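Local coordinates for protein putative polyketide cyclase (PDB 3K0Z) that is of unknown function but has the SnoaL-like fold of the NTF2 clan and may act as a polyketide cyclase, at residues T67-R72 with H142-L147. Sequence-based numbering, arbitrary orientation.
Sequences TLPKGR and HLEDNL
H142 projects its imidazole from the end of a strand into the loop 67-72, where T67, P69 and R72 meet it obliquely. T67 fixes the backbone behind the ring: H142 N donates to T67 OG1 at 2.9 Å, nearly straight at 164°. T67 OG1 also stands 3.3 Å from H142 CD2. With chi1 of 65°, the H142 side chain rises between its own N and carbonyl carbon, which brings the ring beside this threonine. At the far end of the ring, P69 CD packs 3.9 Å from H142 CE1, the two side chains crossing at about a right angle. R72 approaches H142 from the opposite direction, its guanidinium only 14° from parallel to the ring and R72 NH1 3.7 Å from H142 CE1; one face of that group carries P69 CG above its centre.

Both imidazole nitrogens are engaged. H142 ND1 donates in the ring plane to the syn lone pair of E144 OE2, 2.7 Å away, while H142 NE2 hydrogen-bonds to D65 OD2, so two carboxylates set the ring's rotation. A water lies within hydrogen-bonding distance of both T67 O and H142 O. R72 also pairs through NE with a bound buffer sulfonate, consistent with a pocket beside this polar cluster. The contact thus ties the loop between strand 63-65 and helix 76-87 to the end of strand 136-144, just ahead of helix 146-152, with F125 of the second subunit packed against T67.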
loop_
_atom_site.group_PDB
_atom_site.type_symbol
_atom_site.label_atom_id
_atom_site.label_comp_id
_atom_site.label_asym_id
_atom_site.label_seq_id
_atom_site.Cartn_x
_atom_site.Cartn_y
_atom_site.Cartn_z
ATOM N N THR A 67 -4.051 -11.052 -2.617
ATOM C CA THR A 67 -3.141 -11.082 -1.475
ATOM C C THR A 67 -3.926 -11.543 -0.229
ATOM O O THR A 67 -4.055 -10.836 0.754
ATOM C CB THR A 67 -2.571 -9.676 -1.283
ATOM O OG1 THR A 67 -3.657 -8.753 -1.159
ATOM C CG2 THR A 67 -1.682 -9.223 -2.479
ATOM N N LEU A 68 -4.418 -12.770 -0.295
ATOM C CA LEU A 68 -5.433 -13.245 0.618
ATOM C C LEU A 68 -4.770 -13.595 1.924
ATOM O O LEU A 68 -3.865 -14.406 1.910
ATOM C CB LEU A 68 -6.093 -14.440 -0.062
ATOM C CG LEU A 68 -7.437 -14.996 0.304
ATOM C CD1 LEU A 68 -8.579 -13.924 0.187
ATOM C CD2 LEU A 68 -7.645 -16.229 -0.595
ATOM N N PRO A 69 -5.147 -12.934 3.053
ATOM C CA PRO A 69 -4.581 -13.333 4.352
ATOM C C PRO A 69 -4.756 -14.826 4.651
ATOM O O PRO A 69 -5.715 -15.449 4.161
ATOM C CB PRO A 69 -5.368 -12.479 5.340
ATOM C CG PRO A 69 -5.742 -11.282 4.584
ATOM C CD PRO A 69 -6.051 -11.785 3.210
ATOM N N LYS A 70 -3.799 -15.429 5.377
ATOM C CA LYS A 70 -3.910 -16.872 5.652
ATOM C C LYS A 70 -5.191 -17.041 6.456
ATOM O O LYS A 70 -5.448 -16.255 7.391
ATOM C CB LYS A 70 -2.718 -17.447 6.441
ATOM N N GLY A 71 -5.999 -18.015 6.046
ATOM C CA GLY A 71 -7.254 -18.308 6.722
ATOM C C GLY A 71 -8.473 -17.616 6.122
ATOM O O GLY A 71 -9.608 -18.031 6.382
ATOM N N ARG A 72 -8.267 -16.560 5.342
ATOM C CA ARG A 72 -9.400 -15.873 4.750
ATOM C C ARG A 72 -9.819 -16.611 3.478
ATOM O O ARG A 72 -8.993 -16.863 2.627
ATOM C CB ARG A 72 -9.062 -14.435 4.399
ATOM C CG ARG A 72 -10.276 -13.714 3.922
ATOM C CD ARG A 72 -9.949 -12.363 3.475
ATOM N NE ARG A 72 -9.633 -11.532 4.620
ATOM C CZ ARG A 72 -9.421 -10.232 4.575
ATOM N NH1 ARG A 72 -9.522 -9.570 3.437
ATOM N NH2 ARG A 72 -9.127 -9.577 5.700
ATOM N N HIS A 142 -3.730 -5.879 -1.114
ATOM C CA HIS A 142 -3.810 -5.076 0.081
ATOM C C HIS A 142 -2.929 -5.647 1.168
ATOM O O HIS A 142 -2.547 -6.840 1.157
ATOM C CB HIS A 142 -5.270 -5.047 0.551
ATOM C CG HIS A 142 -5.786 -6.381 0.984
ATOM N ND1 HIS A 142 -5.822 -6.770 2.306
ATOM C CD2 HIS A 142 -6.266 -7.426 0.267
ATOM C CE1 HIS A 142 -6.329 -7.987 2.387
ATOM N NE2 HIS A 142 -6.599 -8.411 1.163
ATOM N N LEU A 143 -2.607 -4.791 2.123
ATOM C CA LEU A 143 -1.768 -5.203 3.274
ATOM C C LEU A 143 -2.156 -4.396 4.500
ATOM O O LEU A 143 -2.303 -3.169 4.413
ATOM C CB LEU A 143 -0.320 -4.947 2.880
ATOM C CG LEU A 143 0.824 -5.737 3.445
ATOM C CD1 LEU A 143 0.538 -7.246 3.582
ATOM C CD2 LEU A 143 2.030 -5.436 2.519
ATOM N N GLU A 144 -2.392 -5.090 5.604
ATOM C CA GLU A 144 -2.737 -4.464 6.883
ATOM C C GLU A 144 -1.523 -4.681 7.724
ATOM O O GLU A 144 -0.846 -5.707 7.564
ATOM C CB GLU A 144 -3.941 -5.147 7.526
ATOM C CG GLU A 144 -5.258 -4.948 6.779
ATOM C CD GLU A 144 -5.385 -5.775 5.503
ATOM O OE1 GLU A 144 -5.352 -7.012 5.608
ATOM O OE2 GLU A 144 -5.551 -5.158 4.417
ATOM N N ASP A 145 -1.210 -3.747 8.605
ATOM C CA ASP A 145 0.008 -3.899 9.445
ATOM C C ASP A 145 -0.319 -4.830 10.623
ATOM O O ASP A 145 -0.478 -4.397 11.748
ATOM C CB ASP A 145 0.530 -2.508 9.868
ATOM C CG ASP A 145 1.859 -2.562 10.607
ATOM O OD1 ASP A 145 2.431 -3.660 10.753
ATOM O OD2 ASP A 145 2.322 -1.487 11.038
ATOM N N ASN A 146 -0.415 -6.132 10.307
ATOM C CA ASN A 146 -0.858 -7.148 11.266
ATOM C C ASN A 146 0.142 -7.423 12.385
ATOM O O ASN A 146 -0.257 -7.776 13.479
ATOM C CB ASN A 146 -1.237 -8.463 10.560
ATOM C CG ASN A 146 -2.460 -8.324 9.635
ATOM O OD1 ASN A 146 -2.362 -8.638 8.440
ATOM N ND2 ASN A 146 -3.591 -7.835 10.170
ATOM N N LEU A 147 1.432 -7.263 12.116
ATOM C CA LEU A 147 2.429 -7.439 13.168
ATOM C C LEU A 147 2.186 -6.366 14.276
ATOM O O LEU A 147 2.144 -6.687 15.475
ATOM C CB LEU A 147 3.848 -7.348 12.565
ATOM C CG LEU A 147 5.041 -7.658 13.471
ATOM C CD1 LEU A 147 4.950 -9.056 14.049
ATOM C CD2 LEU A 147 6.380 -7.474 12.718
HETATM O O HOH W 1 -2.646 -9.264 2.582
#